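PDB 2CUK: glycerate dehydrogenase/glyoxylate reductase from Thermus thermophilus, which probably reduces glyoxylate and hydroxypyruvate with a nicotinamide cofactor, as expected of a D-isomer specific 2-hydroxyacid dehydrogenase. Local coordinates for residues A[69-73]-A[74-78]; A[185-188]-A[189-192]; A[217-220]-A[221-225]. All blocks are in the same frame, centred on the assembly; numbering follows the deposited sequence.

Contact 1 (A[69-73]-A[74-78]); sequences IACYS and VGVDH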
# COMPACT_ATOMS: atom_id res chain seq x y z
N ILE A 69 -19.79 -26.98 14.78
CA ILE A 69 -18.66 -26.12 15.03
C ILE A 69 -18.54 -25.26 13.77
O ILE A 69 -17.99 -25.71 12.76
CB ILE A 69 -17.35 -26.92 15.23
CG1 ILE A 69 -17.47 -27.82 16.46
CG2 ILE A 69 -16.17 -25.96 15.40
CD1 ILE A 69 -16.26 -28.70 16.69
N ALA A 70 -19.10 -24.06 13.82
CA ALA A 70 -19.05 -23.15 12.68
C ALA A 70 -17.85 -22.23 12.85
O ALA A 70 -17.92 -21.21 13.54
CB ALA A 70 -20.34 -22.33 12.61
N CYS A 71 -16.75 -22.61 12.22
CA CYS A 71 -15.51 -21.85 12.30
C CYS A 71 -15.56 -20.46 11.72
O CYS A 71 -16.08 -20.24 10.62
CB CYS A 71 -14.38 -22.63 11.61
SG CYS A 71 -13.98 -24.18 12.41
N TYR A 72 -15.00 -19.51 12.46
CA TYR A 72 -14.92 -18.13 12.03
C TYR A 72 -13.55 -18.02 11.38
O TYR A 72 -12.64 -17.37 11.90
CB TYR A 72 -15.02 -17.18 13.23
CG TYR A 72 -15.05 -15.71 12.87
CD1 TYR A 72 -16.15 -15.15 12.22
CD2 TYR A 72 -13.96 -14.88 13.14
CE1 TYR A 72 -16.17 -13.80 11.85
CE2 TYR A 72 -13.96 -13.53 12.77
CZ TYR A 72 -15.07 -13.00 12.13
OH TYR A 72 -15.06 -11.67 11.75
N SER A 73 -13.39 -18.71 10.24
CA SER A 73 -12.14 -18.73 9.49
C SER A 73 -12.27 -19.70 8.32
O SER A 73 -13.22 -20.48 8.25
CB SER A 73 -10.99 -19.19 10.39
OG SER A 73 -11.24 -20.48 10.94
N VAL A 74 -11.32 -19.63 7.38
CA VAL A 74 -11.32 -20.53 6.23
C VAL A 74 -10.53 -21.78 6.61
O VAL A 74 -10.91 -22.90 6.25
CB VAL A 74 -10.68 -19.86 4.98
CG1 VAL A 74 -9.27 -19.37 5.29
CG2 VAL A 74 -10.64 -20.86 3.83
N GLY A 75 -9.44 -21.59 7.34
CA GLY A 75 -8.63 -22.72 7.77
C GLY A 75 -9.28 -23.41 8.95
O GLY A 75 -10.03 -22.79 9.70
N VAL A 76 -8.99 -24.70 9.12
CA VAL A 76 -9.57 -25.47 10.22
C VAL A 76 -8.55 -26.41 10.89
O VAL A 76 -8.94 -27.42 11.49
CB VAL A 76 -10.76 -26.31 9.74
CG1 VAL A 76 -11.89 -25.40 9.27
CG2 VAL A 76 -10.33 -27.24 8.61
N ASP A 77 -7.27 -26.08 10.79
CA ASP A 77 -6.22 -26.92 11.37
C ASP A 77 -6.26 -26.95 12.90
O ASP A 77 -5.60 -27.79 13.52
CB ASP A 77 -4.84 -26.43 10.92
CG ASP A 77 -4.75 -26.28 9.41
OD1 ASP A 77 -5.35 -25.32 8.87
OD2 ASP A 77 -4.08 -27.12 8.77
N HIS A 78 -7.03 -26.05 13.49
CA HIS A 78 -7.13 -25.97 14.95
C HIS A 78 -8.28 -26.81 15.49
O HIS A 78 -8.55 -26.81 16.69
CB HIS A 78 -7.32 -24.51 15.37
CG HIS A 78 -8.43 -23.82 14.64
ND1 HIS A 78 -9.62 -23.48 15.24
CD2 HIS A 78 -8.53 -23.43 13.35
CE1 HIS A 78 -10.41 -22.91 14.35
NE2 HIS A 78 -9.77 -22.87 13.19
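The imidazole of His-78 meets the hydroxyl of Ser-73 at its edge, with Ser-73 OG near the ring plane and 3.6 Å from His-78 NE2. The thiol of Cys-71 approaches the same ring on a slant, belonging to neither face nor edge: SG stands 5.0 Å from the ring centroid, 54° off the ring normal. Hydroxyl and ring nitrogen converge on the carbonyl oxygen of Gly-75. Ser-73 OG donates to Gly-75 O at 2.9 Å, arriving in the carbonyl plane with a C=O...donor angle of 157°. A second, weak bond reaches the same oxygen from His-78 NE2 at 3.5 Å, so two side chains five residues apart share one acceptor. The first torsion of Ser-73 (chi1 58°) sets OG between its own backbone N and carbonyl carbon, which turns the hydroxyl onto that oxygen.

This is the loop that leaves strand 68-70 of the five-stranded parallel sheet and leads to helix 81-85, the connection from strand to helix in a domain with the flavodoxin-like strand order 2-1-3-4-5. An inverse gamma turn centred on Tyr-72 bends the chain at the strand's end and sends the tyrosine ring away from the loop, towards helix 283-301 and Pro-134 of the second subunit, while its hydroxyl bonds to Arg-286 O. On the loop side the chemistry turns apolar: Cys-71 SG rests against Val-76 CG1 at 4.0 Å, beside the polar cluster. The sulfur lies opposite the carbonyl carbon of Cys-71 and can reach both Val-76 and the histidine. The second ring nitrogen, His-78 ND1, is hydrogen-bonded to Asp-53 O, so the imidazole is tethered at both nitrogens and its rotation restrained, although one tether is weak.

Contact 2 (A[185-188]-A[189-192]); sequences LSLE and ELLK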
# COMPACT_ATOMS: atom_id res chain seq x y z
N LEU A 185 6.24 -22.66 -13.37
CA LEU A 185 7.64 -23.01 -13.15
C LEU A 185 7.85 -23.92 -11.94
O LEU A 185 6.97 -24.06 -11.09
CB LEU A 185 8.48 -21.74 -12.94
CG LEU A 185 8.31 -20.60 -13.95
CD1 LEU A 185 9.07 -19.36 -13.49
CD2 LEU A 185 8.80 -21.05 -15.32
N SER A 186 9.02 -24.55 -11.88
CA SER A 186 9.37 -25.39 -10.74
C SER A 186 9.72 -24.37 -9.66
O SER A 186 9.98 -23.21 -9.97
CB SER A 186 10.60 -26.24 -11.06
OG SER A 186 11.74 -25.41 -11.24
N LEU A 187 9.72 -24.78 -8.40
CA LEU A 187 10.05 -23.85 -7.33
C LEU A 187 11.45 -23.29 -7.55
O LEU A 187 11.69 -22.10 -7.36
CB LEU A 187 9.98 -24.55 -5.97
CG LEU A 187 10.36 -23.68 -4.76
CD1 LEU A 187 9.50 -22.42 -4.73
CD2 LEU A 187 10.18 -24.48 -3.49
N GLU A 188 12.37 -24.15 -7.97
CA GLU A 188 13.75 -23.76 -8.22
C GLU A 188 13.87 -22.64 -9.26
O GLU A 188 14.54 -21.64 -9.01
CB GLU A 188 14.56 -24.98 -8.67
CG GLU A 188 14.62 -26.12 -7.65
CD GLU A 188 13.26 -26.72 -7.30
OE1 GLU A 188 12.47 -27.02 -8.22
OE2 GLU A 188 12.98 -26.90 -6.09
N GLU A 189 13.24 -22.80 -10.42
CA GLU A 189 13.31 -21.74 -11.43
C GLU A 189 12.57 -20.46 -10.99
O GLU A 189 12.97 -19.35 -11.30
CB GLU A 189 12.74 -22.25 -12.76
CG GLU A 189 12.66 -21.15 -13.82
CD GLU A 189 12.56 -21.76 -15.21
OE1 GLU A 189 11.80 -22.70 -15.38
OE2 GLU A 189 13.18 -21.21 -16.12
N LEU A 190 11.45 -20.63 -10.27
CA LEU A 190 10.76 -19.42 -9.83
C LEU A 190 11.64 -18.56 -8.92
O LEU A 190 11.73 -17.35 -9.06
CB LEU A 190 9.49 -19.84 -9.09
CG LEU A 190 8.83 -18.67 -8.36
CD1 LEU A 190 7.39 -18.43 -8.82
CD2 LEU A 190 8.76 -18.88 -6.84
N LEU A 191 12.28 -19.22 -7.93
CA LEU A 191 13.13 -18.47 -7.01
C LEU A 191 14.27 -17.79 -7.76
O LEU A 191 14.76 -16.74 -7.37
CB LEU A 191 13.72 -19.46 -5.99
CG LEU A 191 12.65 -20.16 -5.14
CD1 LEU A 191 13.27 -21.13 -4.13
CD2 LEU A 191 11.81 -19.17 -4.33
N LYS A 192 14.70 -18.39 -8.85
CA LYS A 192 15.80 -17.87 -9.64
C LYS A 192 15.44 -16.67 -10.51
O LYS A 192 16.22 -15.73 -10.63
CB LYS A 192 16.35 -18.99 -10.54
CG LYS A 192 17.41 -18.56 -11.53
CD LYS A 192 17.82 -19.74 -12.42
CE LYS A 192 18.85 -19.33 -13.45
NZ LYS A 192 20.09 -18.81 -12.81
O HOH W 1 10.57 -24.54 -14.43
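Leu-185 lies across Glu-189 at about a right angle, just ahead of helix 187-193, and can be followed outward from its backbone. Its CB faces Leu-190, with Leu-185 CB and Leu-190 CB 4.4 Å apart. Beyond CG the chain forks: CD1 settles between Glu-189 CG and the backbone of Leu-190, about 4.0 Å from Leu-190 CA, while CD2 goes to the carboxylate and comes within 3.4 Å of Glu-189 OE1. Contact between the residue before the N-cap and the fourth residue after the N-cap (N' with N4) is a hydrophobic staple, here Leu-185 with Leu-190.

The N-cap itself is Ser-186. Its OG accepts from Glu-189 N at 3.1 Å in an almost straight bond (N-H...O 173°), made possible by a first torsion of 65° that folds the hydroxyl back over the opening turn. A full capping box would have the glutamate answer the serine N-H directly; instead a water takes the N-H of Ser-186 at 3.0 Å and appears to relay it to Glu-189 OE1, although that last leg is doubtfully short. The ordinary helical bonds then begin, Leu-190 N to Ser-186 O and Leu-191 N to Leu-187 O.

One turn on, Leu-187 CD1 packs on Leu-191 CG at 3.9 Å. Leu-187 and Leu-190 both press on Val-150 of strand 146-150, and Leu-185 and Leu-190 on Val-171 of strand 169-173, seating the helix on the sheet of the NAD-binding domain. The two glutamates of the first turn are exposed. Their negative charge near the N-terminal end of the helix would be expected to suit the helix dipole, while the leucines supply the apolar face.

Contact 3 (A[217-220]-A[221-225]); sequences FAMK and RGAIL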
# COMPACT_ATOMS: atom_id res chain seq x y z
N PHE A 217 18.50 -17.70 0.08
CA PHE A 217 19.71 -17.22 -0.58
C PHE A 217 19.76 -17.64 -2.04
O PHE A 217 20.66 -17.25 -2.78
CB PHE A 217 20.94 -17.70 0.19
CG PHE A 217 21.22 -16.90 1.43
CD1 PHE A 217 21.78 -15.63 1.33
CD2 PHE A 217 20.90 -17.40 2.68
CE1 PHE A 217 22.02 -14.86 2.48
CE2 PHE A 217 21.13 -16.64 3.84
CZ PHE A 217 21.70 -15.37 3.74
N ALA A 218 18.78 -18.44 -2.47
CA ALA A 218 18.71 -18.87 -3.86
C ALA A 218 17.94 -17.79 -4.61
O ALA A 218 18.03 -17.68 -5.83
CB ALA A 218 18.00 -20.21 -3.98
N MET A 219 17.17 -17.00 -3.88
CA MET A 219 16.41 -15.91 -4.49
C MET A 219 17.43 -14.89 -5.02
O MET A 219 18.57 -14.85 -4.55
CB MET A 219 15.48 -15.28 -3.45
CG MET A 219 14.29 -16.16 -3.09
SD MET A 219 13.21 -15.47 -1.81
CE MET A 219 12.72 -13.89 -2.59
N LYS A 220 17.04 -14.08 -5.99
CA LYS A 220 18.05 -13.15 -6.48
C LYS A 220 18.37 -12.04 -5.48
O LYS A 220 17.57 -11.66 -4.64
CB LYS A 220 17.74 -12.59 -7.92
CG LYS A 220 16.38 -11.90 -8.10
CD LYS A 220 15.74 -12.15 -9.51
CE LYS A 220 15.91 -10.95 -10.46
NZ LYS A 220 15.41 -11.24 -11.81
N ARG A 221 19.62 -11.58 -5.54
CA ARG A 221 20.06 -10.52 -4.63
C ARG A 221 19.21 -9.32 -5.05
O ARG A 221 19.10 -9.03 -6.24
CB ARG A 221 21.55 -10.21 -4.81
CG ARG A 221 22.09 -9.16 -3.82
CD ARG A 221 23.56 -8.82 -4.07
NE ARG A 221 24.01 -7.72 -3.21
CZ ARG A 221 24.52 -7.86 -1.98
NH1 ARG A 221 24.66 -9.06 -1.44
NH2 ARG A 221 24.86 -6.78 -1.29
N GLY A 222 18.60 -8.65 -4.08
CA GLY A 222 17.75 -7.52 -4.41
C GLY A 222 16.30 -7.92 -4.59
O GLY A 222 15.49 -7.11 -5.05
N ALA A 223 15.96 -9.15 -4.24
CA ALA A 223 14.58 -9.64 -4.37
C ALA A 223 13.78 -9.31 -3.11
O ALA A 223 14.35 -8.99 -2.08
CB ALA A 223 14.58 -11.15 -4.61
N ILE A 224 12.46 -9.40 -3.22
CA ILE A 224 11.57 -9.14 -2.09
C ILE A 224 10.75 -10.40 -1.79
O ILE A 224 10.27 -11.07 -2.70
CB ILE A 224 10.56 -8.01 -2.41
CG1 ILE A 224 11.29 -6.68 -2.59
CG2 ILE A 224 9.53 -7.92 -1.27
CD1 ILE A 224 10.37 -5.55 -3.05
N LEU A 225 10.61 -10.72 -0.51
CA LEU A 225 9.83 -11.87 -0.08
C LEU A 225 8.56 -11.40 0.62
O LEU A 225 8.61 -10.54 1.49
CB LEU A 225 10.62 -12.75 0.89
CG LEU A 225 9.80 -13.88 1.53
CD1 LEU A 225 9.46 -14.94 0.48
CD2 LEU A 225 10.60 -14.51 2.67
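Met-219 lays its terminal methyl over the chain leading into strand 224-227, with CE 3.9 Å from Ala-223 CB, 3.7 Å from Ile-224 O and 4.2 Å from Leu-225 CB. The side chain runs out extended as far as the sulfur and then bends at its last torsion (chi3 58°), and this bend brings CE against the three residues. The methyl therefore bridges a turn and the strand that follows it.

That turn is a type II beta turn from Lys-220 to Ala-223, closed by a weak bond from Ala-223 N to Lys-220 O at 3.0 Å with an N-H...O angle of 133°. Gly-222 occupies its third position with a positive phi of 92°, where any CB would be jammed against the carbonyl oxygen of Arg-221; such backbone angles suit glycine, as is usual at the third position of a type II turn. Ala-223 CB packs tightly, 3.0 Å from Lys-220 O, and also meets Lys-220 CG at 4.0 Å. Thus one small methyl touches both the methionine and the base of the lysine.

From CG onward Lys-220 kinks twice and leaves the turn altogether, carrying NZ to a salt bridge with Asp-195, at the entrance of the neighbouring strand 196-199. Met-219 O, for its part, accepts from His-246 NE2 on the opposite flank, before strand 249-252. The turn thus delivers the chain into the middle of the six-stranded parallel sheet of the Rossmann-type NAD-binding domain, with strands on both sides. Apolar packing of the methionine methyl makes up much of the buried part of the contact, whereas the turn's own hydrogen bond is bent and weak; its geometry probably owes as much to Gly-222 and the flanking partners as to that bond.

Contacts 2 and 3 belong to the NAD-binding domain and touch one another: their centres are 12 Å apart, Leu-191 CD2 packs on Met-219 CG, and Lys-220 CD on Lys-192 O. They join a helix start and a strand entrance on one six-stranded sheet, with leucine or methionine inward and charged residues outward. Contact 1 lies apart, its centre about 32 and 34 Å from those of the others, in the loop leaving the five-stranded sheet, where Tyr-72 reaches the second subunit. All three are partly buried; in contact 1 the buried part is Cys-71, Ser-73 and His-78. Capping chemistry marks contact 2, a glycine-dependent turn contact 3, and a shared carbonyl contact 1.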